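Local coordinates for uncharacterized protein (PDB 4R29), which methylates protein cysteines with S-adenosylmethionine, probably a zinc-finger cysteine of host TAB2 and TAB3, and so is thought to block NF-kappa-B activation, at residues A[165-170]-A[196-201]; A[106-111]-A[158-163]; A[189-194]-A[210-215]; A[173-178]-A[185-190]. The protein carries 1 engineered substitution. One frame throughout, in Å; residues are numbered along the deposited sequence.

Contact 1. Residues A[165-170]-A[196-201]; sequences IELYNI and REMGEI. With SAM (S-adenosylmethionine), chain E.
The flat carboxylate of Glu197 turns away from Leu167; it is CB of Glu197 that makes the touch, 3.6 Å from CD1 of Leu167. The two side chains cross at about a right angle, and the bend at chi2 of Glu197 (81°) carries its acid group off the interface.

Leu167 CD1 is the hub. It reaches the terminal methyls of two more residues, with CE of Met198 and CD1 of Ile201 each 3.9 Å from Leu167 CD1. Met198 is bent at both chi2 and chi3, which brings its methyl back toward the leucine, while its CB sits 3.6 Å from O4' of S-adenosylmethionine. Next to it the bare backbone of Gly199 comes in close, its CA 3.7 Å from C8 of the adenine. No hydrogen bond crosses between the segments; the join is van der Waals packing, with Leu167 CD1 also resting on the backbone at Glu197 and Met198.

Segments 165-170 and 196-201 run antiparallel at 156°, their axes 10.4 Å apart at closest approach. Helix 155-181 also offers Phe164 to Met198 and Ile201, and Ile194, one turn before Met198 on helix 186-201, extends the packing on Leu167.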
# COMPACT_ATOMS: atom_id res chain seq x y z
N ILE A 165 3.99 -0.70 -9.75
CA ILE A 165 4.77 0.53 -9.73
C ILE A 165 4.89 1.16 -11.13
O ILE A 165 4.81 2.38 -11.29
CB ILE A 165 6.15 0.28 -9.10
CG1 ILE A 165 5.97 -0.11 -7.62
CG2 ILE A 165 7.05 1.50 -9.23
CD1 ILE A 165 7.27 -0.57 -6.96
N GLU A 166 5.05 0.31 -12.14
CA GLU A 166 5.02 0.75 -13.54
C GLU A 166 3.68 1.38 -13.90
O GLU A 166 3.64 2.45 -14.50
CB GLU A 166 5.27 -0.41 -14.49
CG GLU A 166 6.65 -0.98 -14.39
CD GLU A 166 6.77 -2.27 -15.19
OE1 GLU A 166 7.72 -3.03 -14.93
OE2 GLU A 166 5.90 -2.51 -16.06
N LEU A 167 2.58 0.69 -13.57
CA LEU A 167 1.28 1.23 -13.89
C LEU A 167 1.06 2.50 -13.09
O LEU A 167 0.58 3.49 -13.60
CB LEU A 167 0.17 0.20 -13.64
CG LEU A 167 0.26 -1.09 -14.48
CD1 LEU A 167 -0.81 -2.10 -14.12
CD2 LEU A 167 0.19 -0.74 -15.97
N TYR A 168 1.44 2.48 -11.82
CA TYR A 168 1.30 3.66 -10.99
C TYR A 168 2.06 4.86 -11.55
O TYR A 168 1.59 5.99 -11.49
CB TYR A 168 1.78 3.37 -9.58
CG TYR A 168 1.68 4.55 -8.66
CD1 TYR A 168 0.47 4.87 -8.05
CD2 TYR A 168 2.79 5.35 -8.39
CE1 TYR A 168 0.36 5.94 -7.20
CE2 TYR A 168 2.69 6.43 -7.53
CZ TYR A 168 1.47 6.72 -6.94
OH TYR A 168 1.35 7.79 -6.09
N ASN A 169 3.26 4.61 -12.07
CA ASN A 169 4.07 5.66 -12.65
C ASN A 169 3.46 6.20 -13.94
O ASN A 169 3.54 7.38 -14.23
CB ASN A 169 5.49 5.15 -12.92
CG ASN A 169 6.33 5.09 -11.66
OD1 ASN A 169 6.09 5.81 -10.70
ND2 ASN A 169 7.33 4.21 -11.66
N ILE A 170 2.86 5.31 -14.72
CA ILE A 170 2.20 5.74 -15.92
C ILE A 170 1.03 6.65 -15.55
O ILE A 170 0.88 7.73 -16.12
CB ILE A 170 1.68 4.57 -16.72
CG1 ILE A 170 2.84 3.82 -17.37
CG2 ILE A 170 0.67 5.04 -17.77
CD1 ILE A 170 2.39 2.57 -18.11
N ARG A 196 -7.88 -1.43 -15.88
CA ARG A 196 -8.08 -2.85 -16.13
C ARG A 196 -6.82 -3.64 -15.79
O ARG A 196 -6.88 -4.70 -15.16
CB ARG A 196 -8.49 -3.13 -17.58
CG ARG A 196 -8.58 -4.62 -17.91
CD ARG A 196 -9.24 -4.91 -19.26
NE ARG A 196 -10.60 -4.39 -19.36
CZ ARG A 196 -11.70 -5.03 -18.96
NH1 ARG A 196 -11.62 -6.23 -18.40
NH2 ARG A 196 -12.89 -4.46 -19.11
N GLU A 197 -5.68 -3.10 -16.20
CA GLU A 197 -4.41 -3.70 -15.87
C GLU A 197 -4.18 -3.78 -14.34
O GLU A 197 -3.72 -4.80 -13.83
CB GLU A 197 -3.27 -2.97 -16.59
CG GLU A 197 -3.36 -3.06 -18.11
CD GLU A 197 -4.34 -2.06 -18.76
OE1 GLU A 197 -5.06 -1.30 -18.06
OE2 GLU A 197 -4.38 -2.02 -20.01
N MET A 198 -4.52 -2.72 -13.61
CA MET A 198 -4.48 -2.78 -12.14
C MET A 198 -5.42 -3.83 -11.57
O MET A 198 -5.04 -4.57 -10.67
CB MET A 198 -4.89 -1.45 -11.53
CG MET A 198 -4.19 -0.26 -12.08
SD MET A 198 -3.21 0.49 -10.80
CE MET A 198 -2.10 -0.90 -10.60
N GLY A 199 -6.66 -3.85 -12.04
CA GLY A 199 -7.64 -4.80 -11.54
C GLY A 199 -7.09 -6.22 -11.61
O GLY A 199 -7.18 -7.00 -10.66
N GLU A 200 -6.48 -6.53 -12.75
CA GLU A 200 -5.89 -7.83 -12.99
C GLU A 200 -4.78 -8.16 -11.99
O GLU A 200 -4.79 -9.23 -11.39
CB GLU A 200 -5.41 -7.93 -14.44
CG GLU A 200 -6.59 -7.85 -15.42
CD GLU A 200 -6.18 -7.77 -16.88
OE1 GLU A 200 -4.99 -7.59 -17.18
OE2 GLU A 200 -7.07 -7.88 -17.74
N ILE A 201 -3.85 -7.24 -11.79
CA ILE A 201 -2.74 -7.55 -10.88
C ILE A 201 -3.20 -7.57 -9.42
O ILE A 201 -2.59 -8.23 -8.60
CB ILE A 201 -1.49 -6.64 -11.11
CG1 ILE A 201 -1.81 -5.16 -10.90
CG2 ILE A 201 -0.89 -6.88 -12.52
CD1 ILE A 201 -0.55 -4.26 -10.85
N SAM E . -6.25 -1.52 -1.67
CA SAM E . -6.50 -2.09 -2.99
C SAM E . -5.91 -3.49 -3.13
O SAM E . -6.35 -4.26 -3.99
OXT SAM E . -4.98 -3.86 -2.39
CB SAM E . -5.93 -1.24 -4.12
CG SAM E . -6.67 0.06 -4.37
SD SAM E . -6.33 0.80 -6.00
CE SAM E . -7.45 2.22 -5.81
C5' SAM E . -7.41 -0.22 -7.03
C4' SAM E . -7.26 0.16 -8.50
O4' SAM E . -7.67 -0.91 -9.33
C3' SAM E . -8.13 1.37 -8.86
O3' SAM E . -7.40 2.58 -8.75
C2' SAM E . -8.54 1.08 -10.29
O2' SAM E . -7.60 1.72 -11.11
C1' SAM E . -8.37 -0.43 -10.46
N9 SAM E . -9.65 -1.17 -10.47
C8 SAM E . -10.05 -2.05 -11.44
N7 SAM E . -11.24 -2.57 -11.10
C5 SAM E . -11.60 -2.04 -9.91
C6 SAM E . -12.73 -2.23 -9.12
N6 SAM E . -13.68 -3.07 -9.50
N1 SAM E . -12.83 -1.54 -7.93
C2 SAM E . -11.83 -0.68 -7.54
N3 SAM E . -10.71 -0.50 -8.33
C4 SAM E . -10.60 -1.17 -9.50

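Contact 2. Residues A[106-111]-A[158-163]; sequences KRPMGQ and EQRANR. With SAM (S-adenosylmethionine), chain E.
Apolar packing comes first: Pro108 and Met109 press on the aliphatic part of Arg160. CG of Pro108 touches CD of Arg160 at 3.7 Å, and CG of Met109 lies 3.7 Å from Arg160 CB. The arginine chain is extended from CG to NE, which lets CB meet Met109 and CD meet Pro108. Met109 CE also comes near the backbone oxygen of Arg160. No hydrogen bond joins the two segments.

Polar contacts belong to the cofactor, for which Arg107 and Gln111 are both established binding residues. Arg107, extended from CG to NE, meets the carboxylate of S-adenosylmethionine with the edge of its guanidinium: NH1 gives a bond of 2.8 Å to atom O, and NH2 one of 2.6 Å to OXT. OXT takes a second, straighter bond from the backbone N of Gln111 (3.0 Å, 167°). The same residue's O receives the cofactor's amino N at 2.6 Å; the backbone of Gln111 thus grips both the carboxylate and the amino group. Met109 O and Gly110 CA lie over one guanidinium face, and Thr101, Ser98 and Phe202 bind its nitrogens, which together should fix its rotation.

Strand 109-114 is an outer strand of the three-stranded antiparallel sheet, paired with strand 145-151. Helix 155-181 packs against the sheet, Ala161 touching Val148 and Tyr150 of strand 145-151, while Ile201 of helix 186-201 meets both Met109 and Arg163.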
# COMPACT_ATOMS: atom_id res chain seq x y z
N LYS A 106 -4.52 -15.38 -0.03
CA LYS A 106 -5.56 -15.34 -1.06
C LYS A 106 -5.04 -14.79 -2.39
O LYS A 106 -5.53 -15.17 -3.45
CB LYS A 106 -6.74 -14.46 -0.63
CG LYS A 106 -7.69 -15.09 0.35
CD LYS A 106 -8.96 -14.26 0.38
CE LYS A 106 -9.78 -14.60 1.57
NZ LYS A 106 -8.89 -14.61 2.77
N ARG A 107 -4.07 -13.89 -2.32
CA ARG A 107 -3.51 -13.30 -3.53
C ARG A 107 -2.06 -12.89 -3.28
O ARG A 107 -1.63 -12.77 -2.13
CB ARG A 107 -4.35 -12.08 -4.00
CG ARG A 107 -4.45 -10.95 -2.98
CD ARG A 107 -5.19 -9.72 -3.54
NE ARG A 107 -5.16 -8.63 -2.57
CZ ARG A 107 -5.30 -7.34 -2.87
NH1 ARG A 107 -5.50 -6.94 -4.13
NH2 ARG A 107 -5.25 -6.44 -1.90
N PRO A 108 -1.30 -12.67 -4.36
CA PRO A 108 0.13 -12.37 -4.21
C PRO A 108 0.49 -10.90 -3.87
O PRO A 108 1.58 -10.68 -3.36
CB PRO A 108 0.71 -12.79 -5.57
CG PRO A 108 -0.42 -12.60 -6.53
CD PRO A 108 -1.66 -13.00 -5.75
N MET A 109 -0.36 -9.93 -4.18
CA MET A 109 -0.08 -8.56 -3.76
C MET A 109 -1.29 -7.64 -3.59
O MET A 109 -2.38 -7.90 -4.10
CB MET A 109 1.07 -7.88 -4.54
CG MET A 109 0.73 -7.08 -5.74
SD MET A 109 -0.03 -5.42 -5.58
CE MET A 109 -0.57 -5.39 -7.30
N GLY A 110 -1.07 -6.61 -2.79
CA GLY A 110 -2.07 -5.60 -2.49
C GLY A 110 -1.34 -4.28 -2.27
O GLY A 110 -0.12 -4.26 -2.12
N GLN A 111 -2.09 -3.20 -2.26
CA GLN A 111 -1.51 -1.87 -2.11
C GLN A 111 -2.45 -1.07 -1.21
O GLN A 111 -3.66 -1.18 -1.33
CB GLN A 111 -1.33 -1.20 -3.49
CG GLN A 111 -0.88 0.27 -3.44
CD GLN A 111 -2.06 1.23 -3.27
OE1 GLN A 111 -3.06 1.12 -3.97
NE2 GLN A 111 -1.94 2.17 -2.35
N GLU A 158 6.58 -10.32 -6.25
CA GLU A 158 7.45 -9.24 -6.68
C GLU A 158 7.09 -8.75 -8.09
O GLU A 158 7.11 -7.55 -8.35
CB GLU A 158 8.91 -9.69 -6.64
CG GLU A 158 9.90 -8.52 -6.68
CD GLU A 158 11.36 -8.96 -6.77
OE1 GLU A 158 12.17 -8.23 -7.38
OE2 GLU A 158 11.69 -10.04 -6.24
N GLN A 159 6.79 -9.68 -8.98
CA GLN A 159 6.42 -9.33 -10.34
C GLN A 159 5.23 -8.38 -10.34
O GLN A 159 5.27 -7.33 -10.98
CB GLN A 159 6.12 -10.58 -11.19
CG GLN A 159 7.39 -11.37 -11.57
CD GLN A 159 7.11 -12.75 -12.16
OE1 GLN A 159 5.99 -13.05 -12.62
NE2 GLN A 159 8.12 -13.62 -12.13
N ARG A 160 4.17 -8.75 -9.62
CA ARG A 160 3.00 -7.89 -9.53
C ARG A 160 3.30 -6.59 -8.83
O ARG A 160 2.80 -5.55 -9.24
CB ARG A 160 1.80 -8.61 -8.89
CG ARG A 160 1.18 -9.61 -9.84
CD ARG A 160 -0.12 -10.17 -9.36
NE ARG A 160 -0.64 -11.09 -10.36
CZ ARG A 160 -1.89 -11.52 -10.40
NH1 ARG A 160 -2.78 -11.11 -9.49
NH2 ARG A 160 -2.26 -12.35 -11.36
N ALA A 161 4.14 -6.63 -7.80
CA ALA A 161 4.45 -5.41 -7.09
C ALA A 161 5.16 -4.47 -8.04
O ALA A 161 4.86 -3.28 -8.09
CB ALA A 161 5.29 -5.68 -5.87
N ASN A 162 6.10 -5.01 -8.80
CA ASN A 162 6.83 -4.22 -9.77
C ASN A 162 5.89 -3.68 -10.86
O ASN A 162 5.95 -2.50 -11.21
CB ASN A 162 7.96 -5.03 -10.40
CG ASN A 162 9.18 -5.12 -9.50
OD1 ASN A 162 9.43 -4.24 -8.67
ND2 ASN A 162 9.95 -6.19 -9.65
N ARG A 163 5.03 -4.55 -11.37
CA ARG A 163 4.07 -4.16 -12.38
C ARG A 163 3.14 -3.05 -11.88
O ARG A 163 2.77 -2.15 -12.62
CB ARG A 163 3.28 -5.38 -12.84
CG ARG A 163 2.27 -5.10 -13.95
CD ARG A 163 3.02 -4.84 -15.24
NE ARG A 163 2.14 -4.69 -16.39
CZ ARG A 163 2.42 -3.91 -17.43
NH1 ARG A 163 3.55 -3.20 -17.45
NH2 ARG A 163 1.58 -3.83 -18.45
N SAM E . -6.25 -1.52 -1.67
CA SAM E . -6.50 -2.09 -2.99
C SAM E . -5.91 -3.49 -3.13
O SAM E . -6.35 -4.26 -3.99
OXT SAM E . -4.98 -3.86 -2.39
CB SAM E . -5.93 -1.24 -4.12
CG SAM E . -6.67 0.06 -4.37
SD SAM E . -6.33 0.80 -6.00
CE SAM E . -7.45 2.22 -5.81
C5' SAM E . -7.41 -0.22 -7.03
C4' SAM E . -7.26 0.16 -8.50
O4' SAM E . -7.67 -0.91 -9.33
C3' SAM E . -8.13 1.37 -8.86
O3' SAM E . -7.40 2.58 -8.75
C2' SAM E . -8.54 1.08 -10.29
O2' SAM E . -7.60 1.72 -11.11
C1' SAM E . -8.37 -0.43 -10.46
N9 SAM E . -9.65 -1.17 -10.47
C8 SAM E . -10.05 -2.05 -11.44
N7 SAM E . -11.24 -2.57 -11.10
C5 SAM E . -11.60 -2.04 -9.91
C6 SAM E . -12.73 -2.23 -9.12
N6 SAM E . -13.68 -3.07 -9.50
N1 SAM E . -12.83 -1.54 -7.93
C2 SAM E . -11.83 -0.68 -7.54
N3 SAM E . -10.71 -0.50 -8.33
C4 SAM E . -10.60 -1.17 -9.50

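Contact 3. Residues A[189-194]-A[210-215]; sequences KSEMII and DSYMKY. With SAM (S-adenosylmethionine), chain E.
Tyr212 lays one face of its ring over the adenine of S-adenosylmethionine and reaches past it with its hydroxyl to Glu191. Both residues belong to an antiparallel pair of helices, 186-201 and 206-219, that lines the cofactor pocket of this Rossmann-like methyltransferase; the axes of segments 189-194 and 210-215 approach to 10.3 Å at 151°.

Adenine C4 sits over the ring centre, 3.7 Å above the plane, and CG of Tyr212 is 3.5 Å from C5. The ring is carried across the base to the ribose side by chi1 of -177°, which sets CG opposite the backbone N. There the hydroxyl gives a 2.6 Å hydrogen bond to OE2 of Glu191, on the anti side of the carboxylate and somewhat out of its plane. The carboxylate stands nearly perpendicular to the ring.

OE2 also lies by the ribose of the cofactor, but its bond to O2' is modelled too short to trust in detail and that to O3' is weak. OE1 forms a salt bridge with Lys171 of helix 155-181, which should hold the acid in position.

Farther from the pocket, the two methionines, each bent at chi2 and chi3, close the interface: SD of Met192 rests 3.8 Å from CE of Met213.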
# COMPACT_ATOMS: atom_id res chain seq x y z
N LYS A 189 -9.53 9.94 -17.14
CA LYS A 189 -8.78 9.57 -18.34
C LYS A 189 -7.61 8.62 -18.04
O LYS A 189 -7.36 7.69 -18.80
CB LYS A 189 -8.24 10.80 -19.08
CG LYS A 189 -9.31 11.63 -19.80
CD LYS A 189 -8.64 12.82 -20.51
CE LYS A 189 -9.64 13.73 -21.25
NZ LYS A 189 -8.89 14.81 -22.00
N SER A 190 -6.88 8.89 -16.96
CA SER A 190 -5.71 8.09 -16.62
C SER A 190 -6.17 6.72 -16.11
O SER A 190 -5.51 5.71 -16.36
CB SER A 190 -4.80 8.80 -15.61
OG SER A 190 -5.38 8.83 -14.31
N GLU A 191 -7.32 6.68 -15.44
CA GLU A 191 -7.93 5.40 -15.08
C GLU A 191 -8.29 4.57 -16.30
O GLU A 191 -8.16 3.34 -16.27
CB GLU A 191 -9.20 5.61 -14.24
CG GLU A 191 -8.96 5.99 -12.78
CD GLU A 191 -8.10 4.97 -12.05
OE1 GLU A 191 -6.89 5.20 -11.90
OE2 GLU A 191 -8.63 3.94 -11.59
N MET A 192 -8.77 5.21 -17.37
CA MET A 192 -9.16 4.43 -18.54
C MET A 192 -7.91 3.74 -19.08
O MET A 192 -7.98 2.64 -19.62
CB MET A 192 -9.83 5.31 -19.60
CG MET A 192 -10.27 4.56 -20.86
SD MET A 192 -11.56 3.29 -20.58
CE MET A 192 -13.09 4.24 -20.62
N ILE A 193 -6.76 4.37 -18.90
CA ILE A 193 -5.52 3.83 -19.44
C ILE A 193 -4.98 2.62 -18.65
O ILE A 193 -4.48 1.64 -19.24
CB ILE A 193 -4.40 4.92 -19.48
CG1 ILE A 193 -4.87 6.18 -20.22
CG2 ILE A 193 -3.14 4.34 -20.08
CD1 ILE A 193 -4.86 6.08 -21.71
N ILE A 194 -5.06 2.66 -17.32
CA ILE A 194 -4.40 1.61 -16.54
C ILE A 194 -5.30 0.78 -15.61
O ILE A 194 -4.82 -0.17 -14.98
CB ILE A 194 -3.23 2.18 -15.72
CG1 ILE A 194 -3.68 3.43 -14.95
CG2 ILE A 194 -2.04 2.49 -16.62
CD1 ILE A 194 -4.32 3.14 -13.63
N ASP A 210 -14.77 -5.37 -15.23
CA ASP A 210 -15.65 -4.88 -16.29
C ASP A 210 -16.54 -3.79 -15.74
O ASP A 210 -16.68 -2.72 -16.31
CB ASP A 210 -16.54 -5.97 -16.85
CG ASP A 210 -15.78 -6.97 -17.68
OD1 ASP A 210 -14.69 -6.64 -18.18
OD2 ASP A 210 -16.29 -8.10 -17.84
N SER A 211 -17.17 -4.09 -14.62
CA SER A 211 -18.08 -3.14 -14.03
C SER A 211 -17.36 -1.81 -13.69
O SER A 211 -17.96 -0.74 -13.79
CB SER A 211 -18.74 -3.77 -12.81
OG SER A 211 -19.44 -2.80 -12.06
N TYR A 212 -16.08 -1.87 -13.32
CA TYR A 212 -15.35 -0.64 -13.02
C TYR A 212 -15.01 0.15 -14.30
O TYR A 212 -15.09 1.37 -14.31
CB TYR A 212 -14.09 -0.92 -12.20
CG TYR A 212 -13.31 0.31 -11.79
CD1 TYR A 212 -13.60 1.00 -10.61
CD2 TYR A 212 -12.29 0.80 -12.58
CE1 TYR A 212 -12.87 2.13 -10.23
CE2 TYR A 212 -11.55 1.91 -12.21
CZ TYR A 212 -11.85 2.57 -11.04
OH TYR A 212 -11.11 3.68 -10.71
N MET A 213 -14.65 -0.56 -15.37
CA MET A 213 -14.37 0.08 -16.64
C MET A 213 -15.63 0.76 -17.17
O MET A 213 -15.55 1.83 -17.74
CB MET A 213 -13.83 -0.92 -17.67
CG MET A 213 -12.50 -1.56 -17.27
SD MET A 213 -11.34 -0.37 -16.56
CE MET A 213 -10.84 0.57 -18.02
N LYS A 214 -16.79 0.15 -16.96
CA LYS A 214 -18.05 0.78 -17.36
C LYS A 214 -18.35 2.06 -16.56
O LYS A 214 -18.81 3.05 -17.13
CB LYS A 214 -19.24 -0.18 -17.31
CG LYS A 214 -20.59 0.53 -17.39
CD LYS A 214 -21.48 0.02 -18.54
CE LYS A 214 -21.06 0.53 -19.94
NZ LYS A 214 -21.45 1.95 -20.25
N TYR A 215 -18.08 2.03 -15.26
CA TYR A 215 -18.15 3.23 -14.43
C TYR A 215 -17.20 4.35 -14.92
O TYR A 215 -17.60 5.52 -15.03
CB TYR A 215 -17.87 2.88 -12.97
CG TYR A 215 -17.50 4.06 -12.11
CD1 TYR A 215 -18.47 4.84 -11.47
CD2 TYR A 215 -16.17 4.38 -11.91
CE1 TYR A 215 -18.10 5.93 -10.68
CE2 TYR A 215 -15.79 5.46 -11.13
CZ TYR A 215 -16.74 6.23 -10.52
OH TYR A 215 -16.30 7.29 -9.76
N SAM E . -6.25 -1.52 -1.67
CA SAM E . -6.50 -2.09 -2.99
C SAM E . -5.91 -3.49 -3.13
O SAM E . -6.35 -4.26 -3.99
OXT SAM E . -4.98 -3.86 -2.39
CB SAM E . -5.93 -1.24 -4.12
CG SAM E . -6.67 0.06 -4.37
SD SAM E . -6.33 0.80 -6.00
CE SAM E . -7.45 2.22 -5.81
C5' SAM E . -7.41 -0.22 -7.03
C4' SAM E . -7.26 0.16 -8.50
O4' SAM E . -7.67 -0.91 -9.33
C3' SAM E . -8.13 1.37 -8.86
O3' SAM E . -7.40 2.58 -8.75
C2' SAM E . -8.54 1.08 -10.29
O2' SAM E . -7.60 1.72 -11.11
C1' SAM E . -8.37 -0.43 -10.46
N9 SAM E . -9.65 -1.17 -10.47
C8 SAM E . -10.05 -2.05 -11.44
N7 SAM E . -11.24 -2.57 -11.10
C5 SAM E . -11.60 -2.04 -9.91
C6 SAM E . -12.73 -2.23 -9.12
N6 SAM E . -13.68 -3.07 -9.50
N1 SAM E . -12.83 -1.54 -7.93
C2 SAM E . -11.83 -0.68 -7.54
N3 SAM E . -10.71 -0.50 -8.33
C4 SAM E . -10.60 -1.17 -9.50

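Contact 4. Residues A[173-178]-A[185-190]; sequences DIMQEL and LKAVKS
Leu178 and Lys186 slide past each other in opposite directions, their CB atoms only 3.5 Å apart. The leucine points back, CD1 resting against CB and CA of Lys186, while the lysine chain heads the other way, across the partner helix. Lys186 owes that course to its first torsion, which sets CG between the backbone N and the carbonyl carbon (chi1 62°): its CD and CE pass Met175 O, CD at 3.5 Å, before the bend at chi4 takes the amino group away.

Met175 answers from its own helix. Its CG approaches Lys186 O at 3.6 Å, and its chain stays stretched until chi3, where it turns. That leaves SD 3.5 Å from the hydroxyl OG of Ser190 and 3.9 Å from CA of Ala187, with the terminal methyl close to the alanine CB. OG of Ser190 donates instead to the carbonyl O of Ala187, one turn back, at 2.8 Å, and the bond stays inside its own helix; separately, CB of Ser190 meets Ile174 CG2 at 3.9 Å. Lys171 also binds the serine hydroxyl.

Apolar and methylene contacts do the joining here, with no hydrogen bond between the segments. Leu185 sits at the N-cap position with a left-handed backbone (phi 56°), ending the short link from helix 155-181. The result is an alpha-alpha hairpin: segments 173-178 and 186-190 of two consecutive helices run antiparallel at 148°, axes 9.2 Å apart, just beyond the tight connection and without touching the cofactor, though Ser190 is next in the chain to the pocket residue Glu191.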
# COMPACT_ATOMS: atom_id res chain seq x y z
N ASP A 173 2.42 10.00 -14.21
CA ASP A 173 3.01 10.76 -15.32
C ASP A 173 1.94 11.41 -16.19
O ASP A 173 2.03 12.59 -16.55
CB ASP A 173 3.94 9.89 -16.16
CG ASP A 173 5.22 9.53 -15.42
OD1 ASP A 173 5.41 10.02 -14.29
OD2 ASP A 173 6.04 8.75 -15.96
N ILE A 174 0.91 10.64 -16.52
CA ILE A 174 -0.20 11.13 -17.32
C ILE A 174 -0.92 12.28 -16.62
O ILE A 174 -1.14 13.34 -17.19
CB ILE A 174 -1.15 9.98 -17.70
CG1 ILE A 174 -0.46 9.06 -18.72
CG2 ILE A 174 -2.46 10.51 -18.27
CD1 ILE A 174 -1.32 7.93 -19.19
N MET A 175 -1.23 12.08 -15.35
CA MET A 175 -1.94 13.09 -14.60
C MET A 175 -1.15 14.39 -14.38
O MET A 175 -1.72 15.48 -14.38
CB MET A 175 -2.44 12.53 -13.29
CG MET A 175 -3.88 12.10 -13.39
SD MET A 175 -4.33 11.14 -11.97
CE MET A 175 -4.73 12.50 -10.88
N GLN A 176 0.16 14.26 -14.19
CA GLN A 176 1.03 15.41 -14.05
C GLN A 176 1.00 16.21 -15.34
O GLN A 176 0.91 17.44 -15.31
CB GLN A 176 2.45 14.94 -13.79
CG GLN A 176 2.65 14.28 -12.45
CD GLN A 176 3.39 15.18 -11.48
OE1 GLN A 176 4.48 14.82 -11.00
NE2 GLN A 176 2.81 16.35 -11.18
N GLU A 177 1.09 15.51 -16.47
CA GLU A 177 1.18 16.18 -17.75
C GLU A 177 -0.11 16.91 -18.05
O GLU A 177 -0.09 18.08 -18.44
CB GLU A 177 1.51 15.20 -18.87
CG GLU A 177 1.53 15.87 -20.23
CD GLU A 177 2.57 15.30 -21.18
OE1 GLU A 177 2.90 14.10 -21.07
OE2 GLU A 177 3.05 16.06 -22.05
N LEU A 178 -1.23 16.21 -17.88
CA LEU A 178 -2.56 16.80 -18.00
C LEU A 178 -2.75 17.95 -17.02
O LEU A 178 -3.29 18.99 -17.37
CB LEU A 178 -3.63 15.73 -17.79
CG LEU A 178 -3.52 14.63 -18.85
CD1 LEU A 178 -4.70 13.68 -18.76
CD2 LEU A 178 -3.44 15.27 -20.23
N LEU A 185 -10.84 16.18 -16.53
CA LEU A 185 -11.06 14.74 -16.35
C LEU A 185 -9.77 13.95 -16.38
O LEU A 185 -9.77 12.80 -16.80
CB LEU A 185 -12.00 14.21 -17.44
CG LEU A 185 -13.44 14.76 -17.44
CD1 LEU A 185 -14.19 14.40 -18.71
CD2 LEU A 185 -14.19 14.26 -16.21
N LYS A 186 -8.67 14.55 -15.95
CA LYS A 186 -7.38 13.86 -16.04
C LYS A 186 -7.36 12.56 -15.23
O LYS A 186 -6.70 11.60 -15.64
CB LYS A 186 -6.23 14.77 -15.59
CG LYS A 186 -6.27 15.24 -14.15
CD LYS A 186 -5.12 16.19 -13.88
CE LYS A 186 -4.92 16.42 -12.38
NZ LYS A 186 -6.09 17.11 -11.73
N ALA A 187 -8.04 12.54 -14.09
CA ALA A 187 -7.99 11.37 -13.22
C ALA A 187 -8.71 10.21 -13.92
O ALA A 187 -8.17 9.12 -14.06
CB ALA A 187 -8.61 11.66 -11.86
N VAL A 188 -9.93 10.48 -14.40
CA VAL A 188 -10.73 9.47 -15.06
C VAL A 188 -10.11 9.01 -16.38
O VAL A 188 -10.14 7.83 -16.70
CB VAL A 188 -12.19 9.96 -15.27
CG1 VAL A 188 -12.90 9.11 -16.28
CG2 VAL A 188 -12.95 9.95 -13.96
N LYS A 189 -9.53 9.94 -17.14
CA LYS A 189 -8.78 9.57 -18.34
C LYS A 189 -7.61 8.62 -18.04
O LYS A 189 -7.36 7.69 -18.80
CB LYS A 189 -8.24 10.80 -19.08
CG LYS A 189 -9.31 11.63 -19.80
CD LYS A 189 -8.64 12.82 -20.51
CE LYS A 189 -9.64 13.73 -21.25
NZ LYS A 189 -8.89 14.81 -22.00
N SER A 190 -6.88 8.89 -16.96
CA SER A 190 -5.71 8.09 -16.62
C SER A 190 -6.17 6.72 -16.11
O SER A 190 -5.51 5.71 -16.36
CB SER A 190 -4.80 8.80 -15.61
OG SER A 190 -5.38 8.83 -14.31

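Helix 155-181 serves contacts 1, 2 and 4, and helix 186-201 serves contacts 1, 3 and 4. Contact 4 is nested inside the loop that contact 1 closes, so the two mark successive levels of one hairpin, centres about 14 Å apart. Contact 2 closes earlier in the chain and ties the same long helix to the sheet; its centre is about 10 Å from that of contact 1, and the weak bond from Arg160 NH1 to Ile201 O connects them. Contact 3 adds helix 206-219 on the side of helix 186-201 away from helix 155-181, its segments alternating with those of contact 1, its centre about 20 Å from that of contact 2. Contacts 1, 2 and 3 all touch S-adenosylmethionine.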